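Long-range contacts in sugar ABC transporter (Agrobacterium radiobacter, PDB 4RXT), which binds arabinopyranose and probably serves as the sugar-capturing, solute-binding component of an ABC-type carbohydrate importer: residues E132-I137 with K166-K171; A116-A121 with T160-L165; V195-S200 with D219-I224. All blocks are in the same frame, centred on the assembly; numbering follows the deposited sequence.

Overall arrangement
From the N terminus the chain first lays down five strands of a parallel sheet, then enters helix 109-128, whose A116-A121 opens contact 2. Strand 133-139 follows and opens contact 1 before contact 2 has closed. Helix 145-161 runs out into T160-L165, which closes contact 2, and K166-K171 closes contact 1 directly afterwards, so the two loops cross. Contact 3 comes later, in series with both: strand 194-199 opens it and D219-I224 closes it beyond helix 202-214. Contacts 1 and 3 belong to one sheet, joined where strand 133-139 lies beside strand 194-199, while contact 2 ties helix 109-128 to the end of helix 145-161 and the turn after it, over a face of that sheet.

Contact 1: E132-I137 with K166-K171; sequences EGDVVI and KVVADK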
ATOM      1  N   GLU A 132     -22.791  -8.708 -12.059  1.00 16.19           N
ATOM      2  CA  GLU A 132     -23.789  -7.696 -11.686  1.00 15.45           C
ATOM      3  C   GLU A 132     -23.886  -7.573 -10.187  1.00 20.41           C
ATOM      4  O   GLU A 132     -23.694  -8.536  -9.451  1.00 20.28           O
ATOM      5  CB  GLU A 132     -25.147  -8.061 -12.198  1.00 22.64           C
ATOM      6  CG  GLU A 132     -25.174  -8.114 -13.699  1.00 30.27           C
ATOM      7  CD  GLU A 132     -26.394  -7.423 -14.246  1.00 61.05           C
ATOM      8  OE1 GLU A 132     -27.408  -8.098 -14.515  1.00104.66           O
ATOM      9  OE2 GLU A 132     -26.356  -6.179 -14.371  1.00 96.02           O
ATOM     10  N   GLY A 133     -24.211  -6.381  -9.732  1.00 17.57           N
ATOM     11  CA  GLY A 133     -24.491  -6.191  -8.342  1.00 15.33           C
ATOM     12  C   GLY A 133     -23.869  -4.936  -7.781  1.00 14.28           C
ATOM     13  O   GLY A 133     -23.094  -4.228  -8.446  1.00 17.08           O
ATOM     14  N   ASP A 134     -24.229  -4.685  -6.530  1.00 13.72           N
ATOM     15  CA  ASP A 134     -23.767  -3.515  -5.790  1.00 14.17           C
ATOM     16  C   ASP A 134     -22.441  -3.770  -5.126  1.00 12.42           C
ATOM     17  O   ASP A 134     -22.228  -4.795  -4.505  1.00 12.94           O
ATOM     18  CB  ASP A 134     -24.769  -3.079  -4.727  1.00 15.44           C
ATOM     19  CG  ASP A 134     -26.077  -2.582  -5.313  1.00 18.00           C
ATOM     20  OD1 ASP A 134     -26.159  -2.457  -6.549  1.00 21.23           O
ATOM     21  OD2 ASP A 134     -26.994  -2.271  -4.512  1.00 18.82           O
ATOM     22  N   VAL A 135     -21.516  -2.842  -5.324  1.00 11.67           N
ATOM     23  CA  VAL A 135     -20.189  -2.965  -4.741  1.00 11.32           C
ATOM     24  C   VAL A 135     -19.809  -1.687  -4.013  1.00 10.66           C
ATOM     25  O   VAL A 135     -20.397  -0.619  -4.236  1.00 13.28           O
ATOM     26  CB  VAL A 135     -19.131  -3.328  -5.809  1.00 12.76           C
ATOM     27  CG1 VAL A 135     -19.550  -4.629  -6.484  1.00 14.10           C
ATOM     28  CG2 VAL A 135     -18.850  -2.196  -6.815  1.00 16.40           C
ATOM     29  N   VAL A 136     -18.800  -1.809  -3.150  1.00 10.39           N
ATOM     30  CA  VAL A 136     -18.291  -0.707  -2.357  1.00 11.44           C
ATOM     31  C   VAL A 136     -16.765  -0.678  -2.371  1.00 10.94           C
ATOM     32  O   VAL A 136     -16.126  -1.677  -2.626  1.00 11.23           O
ATOM     33  CB  VAL A 136     -18.825  -0.729  -0.895  1.00 13.17           C
ATOM     34  CG1 VAL A 136     -20.343  -0.726  -0.890  1.00 13.90           C
ATOM     35  CG2 VAL A 136     -18.318  -1.893  -0.090  1.00 15.68           C
ATOM     36  N   ILE A 137     -16.211   0.506  -2.148  1.00 10.04           N
ATOM     37  CA  ILE A 137     -14.812   0.688  -1.941  1.00 12.39           C
ATOM     38  C   ILE A 137     -14.610   1.337  -0.568  1.00 11.49           C
ATOM     39  O   ILE A 137     -15.320   2.248  -0.163  1.00 11.28           O
ATOM     40  CB  ILE A 137     -14.114   1.483  -3.091  1.00 13.77           C
ATOM     41  CG1 ILE A 137     -12.635   1.699  -2.796  1.00 13.89           C
ATOM     42  CG2 ILE A 137     -14.813   2.795  -3.362  1.00 14.81           C
ATOM     43  CD1 ILE A 137     -11.815   2.257  -3.945  1.00 16.39           C
ATOM     44  N   LYS A 166     -22.522  -1.730  -9.708  1.00 13.51           N
ATOM     45  CA  LYS A 166     -22.910  -0.386  -9.323  1.00 14.16           C
ATOM     46  C   LYS A 166     -22.139  -0.055  -8.033  1.00 15.34           C
ATOM     47  O   LYS A 166     -22.276  -0.752  -7.040  1.00 13.81           O
ATOM     48  CB  LYS A 166     -24.428  -0.322  -9.107  1.00 16.81           C
ATOM     49  CG  LYS A 166     -24.943   1.036  -8.599  1.00 18.70           C
ATOM     50  CD  LYS A 166     -26.452   1.102  -8.376  1.00 28.47           C
ATOM     51  CE  LYS A 166     -26.915   2.551  -8.365  1.00 43.39           C
ATOM     52  NZ  LYS A 166     -28.228   2.743  -7.695  1.00 47.70           N
ATOM     53  N   VAL A 167     -21.361   1.029  -8.052  1.00 14.27           N
ATOM     54  CA  VAL A 167     -20.681   1.516  -6.871  1.00 14.02           C
ATOM     55  C   VAL A 167     -21.660   2.295  -6.010  1.00 13.22           C
ATOM     56  O   VAL A 167     -22.091   3.411  -6.363  1.00 22.50           O
ATOM     57  CB  VAL A 167     -19.416   2.328  -7.201  1.00 18.21           C
ATOM     58  CG1 VAL A 167     -18.645   2.647  -5.939  1.00 18.08           C
ATOM     59  CG2 VAL A 167     -18.507   1.560  -8.139  1.00 17.62           C
ATOM     60  N   VAL A 168     -22.037   1.710  -4.884  1.00 14.03           N
ATOM     61  CA  VAL A 168     -23.039   2.266  -3.989  1.00 15.94           C
ATOM     62  C   VAL A 168     -22.470   2.930  -2.741  1.00 15.25           C
ATOM     63  O   VAL A 168     -23.184   3.603  -2.032  1.00 20.02           O
ATOM     64  CB  VAL A 168     -24.143   1.245  -3.613  1.00 14.11           C
ATOM     65  CG1 VAL A 168     -24.791   0.681  -4.863  1.00 19.95           C
ATOM     66  CG2 VAL A 168     -23.592   0.092  -2.775  1.00 15.96           C
ATOM     67  N   ALA A 169     -21.189   2.723  -2.469  1.00 11.50           N
ATOM     68  CA  ALA A 169     -20.520   3.421  -1.356  1.00 12.68           C
ATOM     69  C   ALA A 169     -19.041   3.538  -1.643  1.00 12.58           C
ATOM     70  O   ALA A 169     -18.426   2.639  -2.259  1.00 14.03           O
ATOM     71  CB  ALA A 169     -20.766   2.758  -0.017  1.00 16.86           C
ATOM     72  N   ASP A 170     -18.486   4.669  -1.205  1.00 13.06           N
ATOM     73  CA  ASP A 170     -17.079   4.994  -1.414  1.00 13.42           C
ATOM     74  C   ASP A 170     -16.652   5.641  -0.113  1.00 12.89           C
ATOM     75  O   ASP A 170     -16.927   6.801   0.106  1.00 16.25           O
ATOM     76  CB  ASP A 170     -17.021   5.909  -2.623  1.00 17.92           C
ATOM     77  CG  ASP A 170     -15.642   6.390  -3.008  1.00 27.98           C
ATOM     78  OD1 ASP A 170     -14.636   6.218  -2.304  1.00 27.37           O
ATOM     79  OD2 ASP A 170     -15.588   7.025  -4.083  1.00 57.21           O
ATOM     80  N   LYS A 171     -16.097   4.837   0.798  1.00 14.23           N
ATOM     81  CA  LYS A 171     -15.940   5.244   2.198  1.00 12.82           C
ATOM     82  C   LYS A 171     -14.476   5.329   2.578  1.00 11.00           C
ATOM     83  O   LYS A 171     -13.624   4.608   2.004  1.00 13.37           O
ATOM     84  CB  LYS A 171     -16.634   4.246   3.142  1.00 17.91           C
ATOM     85  CG  LYS A 171     -18.134   4.297   3.065  1.00 22.54           C
ATOM     86  CD  LYS A 171     -18.574   5.500   3.869  1.00 38.94           C
ATOM     87  CE  LYS A 171     -20.047   5.510   4.200  1.00 44.06           C
ATOM     88  NZ  LYS A 171     -20.454   6.939   4.224  1.00 52.32           N
TER
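V135 grips the neighbouring strand with both of its backbone polar atoms, and the segments 132-137 and 166-171 illustrate how parallel strands settle their donors and acceptors. Its N-H reaches K166 O at 2.8 Å with an angle of 172° at the hydrogen, and its carbonyl O takes the N-H of V168 at 2.9 Å, so the two bonds flank V167. K166 in turn uses its N as well, donating to G133 O. Further on, the spacing changes. I137 brackets D170, giving its N-H to A169 O at 3.1 Å and receiving K171 N at its own O at 2.9 Å. V136 alone therefore faces two residues, V168 and A169, a beta bulge in which V168 is turned to near-helical backbone angles (psi -12°).

The side chains fit this backbone. V168 crosses D134 at about a right angle, its CG1 3.5 Å from D134 CG, while on the face shared by V136 and A169, V136 CG1 rests on A169 CB at 3.6 Å. D134 OD2 is satisfied by N191. On the other face D170 holds its CG anti to the backbone N (chi1 179°), which lays the carboxylate alongside I137; D170 OD1 comes 3.6 Å from I137 CG2, and OD2 forms a salt bridge with R151 of helix 145-161.

These strands frame a beta-alpha-beta unit of the Rossmann-like domain, strand 165-172 being outermost in its sheet and strand 133-139 continuing inward through backbone bonds from D134 and V136 to strand 194-199. The chemistry implies a strand pair that keeps five backbone bonds on the two sides of its bulge, while D134 OD2 and the D170 carboxylate find their polar partners outside the pair.

Contact 2: A116-A121 with T160-L165; sequences AADGLA and TKYPGL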
ATOM      1  N   ALA A 116      -7.649  -5.037  -9.229  1.00 13.57           N
ATOM      2  CA  ALA A 116      -8.589  -5.347  -8.155  1.00 12.25           C
ATOM      3  C   ALA A 116     -10.014  -5.380  -8.690  1.00 13.63           C
ATOM      4  O   ALA A 116     -10.826  -6.240  -8.279  1.00 13.95           O
ATOM      5  CB  ALA A 116      -8.467  -4.352  -7.012  1.00 12.22           C
ATOM      6  N   ALA A 117     -10.326  -4.415  -9.583  1.00 13.48           N
ATOM      7  CA  ALA A 117     -11.659  -4.385 -10.215  1.00 10.81           C
ATOM      8  C   ALA A 117     -11.931  -5.669 -11.006  1.00 11.37           C
ATOM      9  O   ALA A 117     -13.005  -6.302 -10.849  1.00 11.46           O
ATOM     10  CB  ALA A 117     -11.840  -3.159 -11.109  1.00 14.00           C
ATOM     11  N   ASP A 118     -10.927  -6.069 -11.792  1.00 12.21           N
ATOM     12  CA  ASP A 118     -11.042  -7.297 -12.578  1.00 13.59           C
ATOM     13  C   ASP A 118     -11.265  -8.487 -11.635  1.00 12.24           C
ATOM     14  O   ASP A 118     -12.055  -9.377 -11.928  1.00 13.94           O
ATOM     15  CB  ASP A 118      -9.812  -7.539 -13.443  1.00 14.21           C
ATOM     16  CG  ASP A 118      -9.626  -6.505 -14.544  1.00 13.28           C
ATOM     17  OD1 ASP A 118     -10.638  -5.919 -15.019  1.00 18.94           O
ATOM     18  OD2 ASP A 118      -8.451  -6.380 -14.958  1.00 18.05           O
ATOM     19  N   GLY A 119     -10.544  -8.503 -10.510  1.00 11.85           N
ATOM     20  CA  GLY A 119     -10.595  -9.654  -9.556  1.00 12.52           C
ATOM     21  C   GLY A 119     -11.952  -9.685  -8.899  1.00 11.39           C
ATOM     22  O   GLY A 119     -12.548 -10.729  -8.701  1.00 12.64           O
ATOM     23  N   LEU A 120     -12.495  -8.508  -8.589  1.00 10.99           N
ATOM     24  CA  LEU A 120     -13.782  -8.433  -7.914  1.00 10.97           C
ATOM     25  C   LEU A 120     -14.914  -8.900  -8.831  1.00 12.44           C
ATOM     26  O   LEU A 120     -15.794  -9.661  -8.460  1.00 12.87           O
ATOM     27  CB  LEU A 120     -14.052  -7.005  -7.414  1.00 12.14           C
ATOM     28  CG  LEU A 120     -15.344  -6.800  -6.654  1.00 12.78           C
ATOM     29  CD1 LEU A 120     -15.313  -7.635  -5.405  1.00 13.64           C
ATOM     30  CD2 LEU A 120     -15.580  -5.369  -6.207  1.00 14.47           C
ATOM     31  N   ALA A 121     -14.834  -8.481 -10.082  1.00 11.98           N
ATOM     32  CA  ALA A 121     -15.823  -8.886 -11.076  1.00 13.64           C
ATOM     33  C   ALA A 121     -15.787 -10.398 -11.251  1.00 12.71           C
ATOM     34  O   ALA A 121     -16.833 -11.048 -11.321  1.00 12.71           O
ATOM     35  CB  ALA A 121     -15.573  -8.182 -12.401  1.00 16.37           C
ATOM     36  N   THR A 160     -16.091   1.367 -17.055  1.00 16.42           N
ATOM     37  CA  THR A 160     -16.032   1.066 -18.499  1.00 18.03           C
ATOM     38  C   THR A 160     -16.215  -0.438 -18.797  1.00 21.19           C
ATOM     39  O   THR A 160     -16.894  -0.845 -19.745  1.00 21.15           O
ATOM     40  CB  THR A 160     -14.768   1.614 -19.160  1.00 19.74           C
ATOM     41  OG1 THR A 160     -13.643   0.996 -18.607  1.00 20.98           O
ATOM     42  CG2 THR A 160     -14.638   3.079 -18.894  1.00 27.35           C
ATOM     43  N   LYS A 161     -15.622  -1.260 -17.958  1.00 14.43           N
ATOM     44  CA  LYS A 161     -15.568  -2.672 -18.264  1.00 16.44           C
ATOM     45  C   LYS A 161     -16.694  -3.460 -17.609  1.00 14.55           C
ATOM     46  O   LYS A 161     -17.095  -4.515 -18.129  1.00 16.88           O
ATOM     47  CB  LYS A 161     -14.183  -3.214 -17.919  1.00 15.98           C
ATOM     48  CG  LYS A 161     -14.042  -4.681 -18.209  1.00 25.15           C
ATOM     49  CD  LYS A 161     -12.598  -5.097 -18.199  1.00 33.23           C
ATOM     50  CE  LYS A 161     -12.456  -6.499 -18.745  1.00 73.69           C
ATOM     51  NZ  LYS A 161     -12.758  -6.462 -20.200  1.00 78.97           N
ATOM     52  N   TYR A 162     -17.215  -2.962 -16.483  1.00 14.10           N
ATOM     53  CA  TYR A 162     -18.192  -3.744 -15.675  1.00 14.05           C
ATOM     54  C   TYR A 162     -19.454  -2.942 -15.425  1.00 13.87           C
ATOM     55  O   TYR A 162     -19.792  -2.630 -14.298  1.00 14.27           O
ATOM     56  CB  TYR A 162     -17.559  -4.245 -14.379  1.00 12.28           C
ATOM     57  CG  TYR A 162     -16.297  -5.043 -14.620  1.00 13.32           C
ATOM     58  CD1 TYR A 162     -16.351  -6.220 -15.306  1.00 14.02           C
ATOM     59  CD2 TYR A 162     -15.044  -4.570 -14.224  1.00 13.97           C
ATOM     60  CE1 TYR A 162     -15.198  -6.958 -15.553  1.00 13.17           C
ATOM     61  CE2 TYR A 162     -13.883  -5.288 -14.481  1.00 17.19           C
ATOM     62  CZ  TYR A 162     -13.963  -6.492 -15.154  1.00 15.08           C
ATOM     63  OH  TYR A 162     -12.831  -7.238 -15.487  1.00 17.96           O
ATOM     64  N   PRO A 163     -20.176  -2.599 -16.510  1.00 15.71           N
ATOM     65  CA  PRO A 163     -21.338  -1.742 -16.287  1.00 16.03           C
ATOM     66  C   PRO A 163     -22.465  -2.324 -15.416  1.00 18.07           C
ATOM     67  O   PRO A 163     -23.331  -1.584 -14.961  1.00 20.63           O
ATOM     68  CB  PRO A 163     -21.819  -1.436 -17.728  1.00 20.97           C
ATOM     69  CG  PRO A 163     -21.372  -2.646 -18.504  1.00 21.64           C
ATOM     70  CD  PRO A 163     -20.023  -2.967 -17.931  1.00 17.91           C
ATOM     71  N   GLY A 164     -22.443  -3.651 -15.195  1.00 15.83           N
ATOM     72  CA  GLY A 164     -23.429  -4.324 -14.354  1.00 16.89           C
ATOM     73  C   GLY A 164     -23.133  -4.184 -12.859  1.00 14.47           C
ATOM     74  O   GLY A 164     -23.990  -4.506 -12.032  1.00 17.31           O
ATOM     75  N   LEU A 165     -21.916  -3.729 -12.539  1.00 13.92           N
ATOM     76  CA  LEU A 165     -21.530  -3.403 -11.159  1.00 13.68           C
ATOM     77  C   LEU A 165     -21.880  -1.949 -10.862  1.00 15.08           C
ATOM     78  O   LEU A 165     -21.608  -1.014 -11.672  1.00 20.47           O
ATOM     79  CB  LEU A 165     -20.058  -3.652 -10.916  1.00 12.49           C
ATOM     80  CG  LEU A 165     -19.616  -5.104 -11.164  1.00 14.84           C
ATOM     81  CD1 LEU A 165     -18.125  -5.192 -10.871  1.00 15.68           C
ATOM     82  CD2 LEU A 165     -20.401  -6.126 -10.340  1.00 14.07           C
TER
HETATM   83  O   HOH W   1     -12.524 -10.218 -14.455  1.00 23.12           O
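Y162 drives its ring against helix 109-128, where A121 receives the face and D118 the hydroxyl. The methyl CB of A121 sits 3.5 Å from the centroid of the Y162 ring and only 15° off its normal, a CH-pi contact, while K161 CG covers the opposite face. At the ring edge Y162 OH donates to D118 OD1 over a short 2.6 Å. The carboxylate stands 77° to the ring, and the hydroxyl meets OD1 from above the carboxylate plane.

Y162 is where the chain leaves helix 145-161, and a type I beta turn, with L165 N bonded to Y162 O at 3.0 Å, swings it into strand 165-172. The tyrosine thus fastens the helix-to-strand link of a Rossmann-like beta-alpha-beta unit to a second helix. With CG anti to the carbonyl carbon (chi1 -55°), its ring is turned toward A121 and D118.

D118 OD1 also accepts from Q157 NE2, so two donors hold the group. A water donates both to D118 O at 2.7 Å and, more loosely, to Y162 OH at 3.2 Å, bridging the hydroxyl to the helix backbone. At the end of the turn, L165 CD1 reaches A121 CB at 4.2 Å.

Contact 3: V195-S200 with D219-I224; sequences VGVFAS and DKVKVI
F198 and I224 stand side by side on adjacent parallel strands, the two ends of a beta-alpha-beta unit in which helix 202-214 links strand 194-199 to strand 222-226. The unit belongs to one of the Rossmann-like domains of a type I periplasmic binding protein. Four backbone bonds run between the strands: V195 O receives K222 N, K222 O receives V197 N, V197 O receives I224 N, and I224 O receives A199 N. The second is the bent one, with 146° at the hydrogen.

The F198 side chain shows how a single residue ties such a pair to its surroundings. CB leaves the strand on the same face as I224, and CG, anti to the backbone N (chi1 178°), serves with it to carry the ring outward. The ring turns its CD1 edge to I224 O, 3.5 Å from CD1, and CD1 stays 4.4 Å from I224 CG2. F198 CD2 lies 3.6 Å from I137 CD1, which approaches obliquely. Farther out, CE1 meets A116 CB of helix 109-128 at 3.4 Å, from one face; over the opposite face S200 CB covers the CE2-CZ side, 3.5 Å from CZ at the tip. F154 stacks on the ring as well. F198 lies behind the sugar pocket, next to the arabinopyranose-binding R150, whose NH1 bonds S200 O.

On the other face, V197 and V223 both touch V208 of helix 202-214. Beside helix 177-190, V197 CG2 packs on V221 CG1 at 3.7 Å.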
ATOM      1  N   VAL A 195     -22.708  -7.028  -2.831  1.00 13.19           N
ATOM      2  CA  VAL A 195     -22.103  -8.350  -3.133  1.00 13.89           C
ATOM      3  C   VAL A 195     -20.587  -8.353  -3.215  1.00 11.79           C
ATOM      4  O   VAL A 195     -19.914  -9.393  -3.256  1.00 12.38           O
ATOM      5  CB  VAL A 195     -22.638  -8.954  -4.444  1.00 16.17           C
ATOM      6  CG1 VAL A 195     -24.106  -9.289  -4.308  1.00 18.36           C
ATOM      7  CG2 VAL A 195     -22.414  -8.011  -5.612  1.00 16.60           C
ATOM      8  N   GLY A 196     -20.011  -7.164  -3.188  1.00 12.12           N
ATOM      9  CA  GLY A 196     -18.592  -7.001  -3.418  1.00 12.49           C
ATOM     10  C   GLY A 196     -17.984  -5.782  -2.744  1.00 12.25           C
ATOM     11  O   GLY A 196     -18.639  -4.740  -2.610  1.00 12.17           O
ATOM     12  N   VAL A 197     -16.716  -5.889  -2.359  1.00 10.84           N
ATOM     13  CA  VAL A 197     -15.996  -4.848  -1.672  1.00  9.78           C
ATOM     14  C   VAL A 197     -14.543  -4.834  -2.107  1.00  9.88           C
ATOM     15  O   VAL A 197     -13.905  -5.908  -2.172  1.00 12.89           O
ATOM     16  CB  VAL A 197     -15.978  -5.084  -0.130  1.00 12.77           C
ATOM     17  CG1 VAL A 197     -15.324  -3.916   0.603  1.00 12.65           C
ATOM     18  CG2 VAL A 197     -17.368  -5.396   0.417  1.00 19.53           C
ATOM     19  N   PHE A 198     -14.037  -3.625  -2.393  1.00 10.48           N
ATOM     20  CA  PHE A 198     -12.589  -3.391  -2.565  1.00  9.58           C
ATOM     21  C   PHE A 198     -12.055  -2.666  -1.336  1.00 11.72           C
ATOM     22  O   PHE A 198     -12.480  -1.570  -1.030  1.00 11.86           O
ATOM     23  CB  PHE A 198     -12.345  -2.576  -3.865  1.00 11.07           C
ATOM     24  CG  PHE A 198     -10.909  -2.230  -4.109  1.00 11.71           C
ATOM     25  CD1 PHE A 198      -9.877  -3.104  -3.799  1.00 11.98           C
ATOM     26  CD2 PHE A 198     -10.585  -1.010  -4.678  1.00 11.76           C
ATOM     27  CE1 PHE A 198      -8.556  -2.780  -4.042  1.00 12.74           C
ATOM     28  CE2 PHE A 198      -9.259  -0.669  -4.932  1.00 15.28           C
ATOM     29  CZ  PHE A 198      -8.238  -1.548  -4.624  1.00 11.77           C
ATOM     30  N   ALA A 199     -11.148  -3.343  -0.618  1.00 10.55           N
ATOM     31  CA  ALA A 199     -10.440  -2.872   0.603  1.00 10.33           C
ATOM     32  C   ALA A 199      -8.993  -2.612   0.205  1.00 11.77           C
ATOM     33  O   ALA A 199      -8.205  -3.522   0.022  1.00 12.74           O
ATOM     34  CB  ALA A 199     -10.512  -3.929   1.707  1.00 12.08           C
ATOM     35  N   SER A 200      -8.660  -1.333   0.006  1.00 12.21           N
ATOM     36  CA  SER A 200      -7.531  -1.026  -0.875  1.00 12.63           C
ATOM     37  C   SER A 200      -6.125  -0.960  -0.246  1.00 11.21           C
ATOM     38  O   SER A 200      -5.192  -0.486  -0.886  1.00 12.00           O
ATOM     39  CB  SER A 200      -7.775   0.263  -1.610  1.00 12.66           C
ATOM     40  OG  SER A 200      -7.850   1.306  -0.665  1.00 13.62           O
ATOM     41  N   ASP A 219     -19.852 -16.478   1.569  1.00 13.74           N
ATOM     42  CA  ASP A 219     -20.619 -16.977   0.422  1.00 16.95           C
ATOM     43  C   ASP A 219     -21.628 -15.962  -0.117  1.00 19.73           C
ATOM     44  O   ASP A 219     -22.341 -16.253  -1.068  1.00 21.96           O
ATOM     45  CB  ASP A 219     -21.326 -18.290   0.766  1.00 21.71           C
ATOM     46  CG  ASP A 219     -20.344 -19.464   0.952  1.00 40.38           C
ATOM     47  OD1 ASP A 219     -19.303 -19.537   0.243  1.00 46.08           O
ATOM     48  OD2 ASP A 219     -20.617 -20.325   1.818  1.00 66.72           O
ATOM     49  N   LYS A 220     -21.666 -14.787   0.483  1.00 13.85           N
ATOM     50  CA  LYS A 220     -22.580 -13.703   0.067  1.00 16.27           C
ATOM     51  C   LYS A 220     -21.863 -12.400  -0.364  1.00 13.15           C
ATOM     52  O   LYS A 220     -22.426 -11.581  -1.173  1.00 17.05           O
ATOM     53  CB  LYS A 220     -23.552 -13.393   1.214  1.00 21.34           C
ATOM     54  CG  LYS A 220     -24.423 -14.569   1.602  1.00 18.94           C
ATOM     55  CD  LYS A 220     -25.450 -14.197   2.655  1.00 29.07           C
ATOM     56  CE  LYS A 220     -26.146 -15.423   3.230  1.00 51.76           C
ATOM     57  NZ  LYS A 220     -27.296 -15.853   2.391  1.00 69.75           N
ATOM     58  N   VAL A 221     -20.654 -12.178   0.131  1.00 12.64           N
ATOM     59  CA  VAL A 221     -19.919 -10.927  -0.149  1.00 11.27           C
ATOM     60  C   VAL A 221     -18.488 -11.249  -0.477  1.00 12.72           C
ATOM     61  O   VAL A 221     -17.785 -11.845   0.337  1.00 13.57           O
ATOM     62  CB  VAL A 221     -19.944  -9.940   1.042  1.00 13.66           C
ATOM     63  CG1 VAL A 221     -19.168  -8.661   0.723  1.00 13.78           C
ATOM     64  CG2 VAL A 221     -21.381  -9.663   1.466  1.00 16.64           C
ATOM     65  N   LYS A 222     -18.064 -10.823  -1.661  1.00 11.53           N
ATOM     66  CA  LYS A 222     -16.720 -11.067  -2.148  1.00 14.44           C
ATOM     67  C   LYS A 222     -15.843  -9.883  -1.867  1.00 13.21           C
ATOM     68  O   LYS A 222     -16.188  -8.746  -2.258  1.00 13.80           O
ATOM     69  CB  LYS A 222     -16.730 -11.388  -3.651  1.00 16.18           C
ATOM     70  CG  LYS A 222     -17.386 -12.741  -4.004  1.00 18.63           C
ATOM     71  CD  LYS A 222     -17.155 -13.833  -2.939  1.00 24.74           C
ATOM     72  CE  LYS A 222     -16.736 -15.181  -3.409  1.00 41.71           C
ATOM     73  NZ  LYS A 222     -17.064 -16.094  -2.269  1.00 26.31           N
ATOM     74  N   VAL A 223     -14.702 -10.121  -1.231  1.00 12.25           N
ATOM     75  CA  VAL A 223     -13.758  -9.053  -0.864  1.00 12.19           C
ATOM     76  C   VAL A 223     -12.475  -9.176  -1.635  1.00 12.83           C
ATOM     77  O   VAL A 223     -11.897 -10.246  -1.679  1.00 11.17           O
ATOM     78  CB  VAL A 223     -13.404  -9.123   0.640  1.00 15.41           C
ATOM     79  CG1 VAL A 223     -12.406  -8.024   1.004  1.00 13.38           C
ATOM     80  CG2 VAL A 223     -14.672  -9.020   1.486  1.00 18.32           C
ATOM     81  N   ILE A 224     -12.062  -8.099  -2.306  1.00  9.98           N
ATOM     82  CA  ILE A 224     -10.727  -7.973  -2.828  1.00 10.92           C
ATOM     83  C   ILE A 224      -9.950  -6.999  -1.955  1.00 11.44           C
ATOM     84  O   ILE A 224     -10.391  -5.890  -1.742  1.00 11.86           O
ATOM     85  CB  ILE A 224     -10.650  -7.554  -4.313  1.00 14.17           C
ATOM     86  CG1 ILE A 224     -11.401  -8.568  -5.178  1.00 13.41           C
ATOM     87  CG2 ILE A 224      -9.201  -7.364  -4.756  1.00 12.48           C
ATOM     88  CD1 ILE A 224     -10.771  -9.963  -5.287  1.00 15.48           C
TER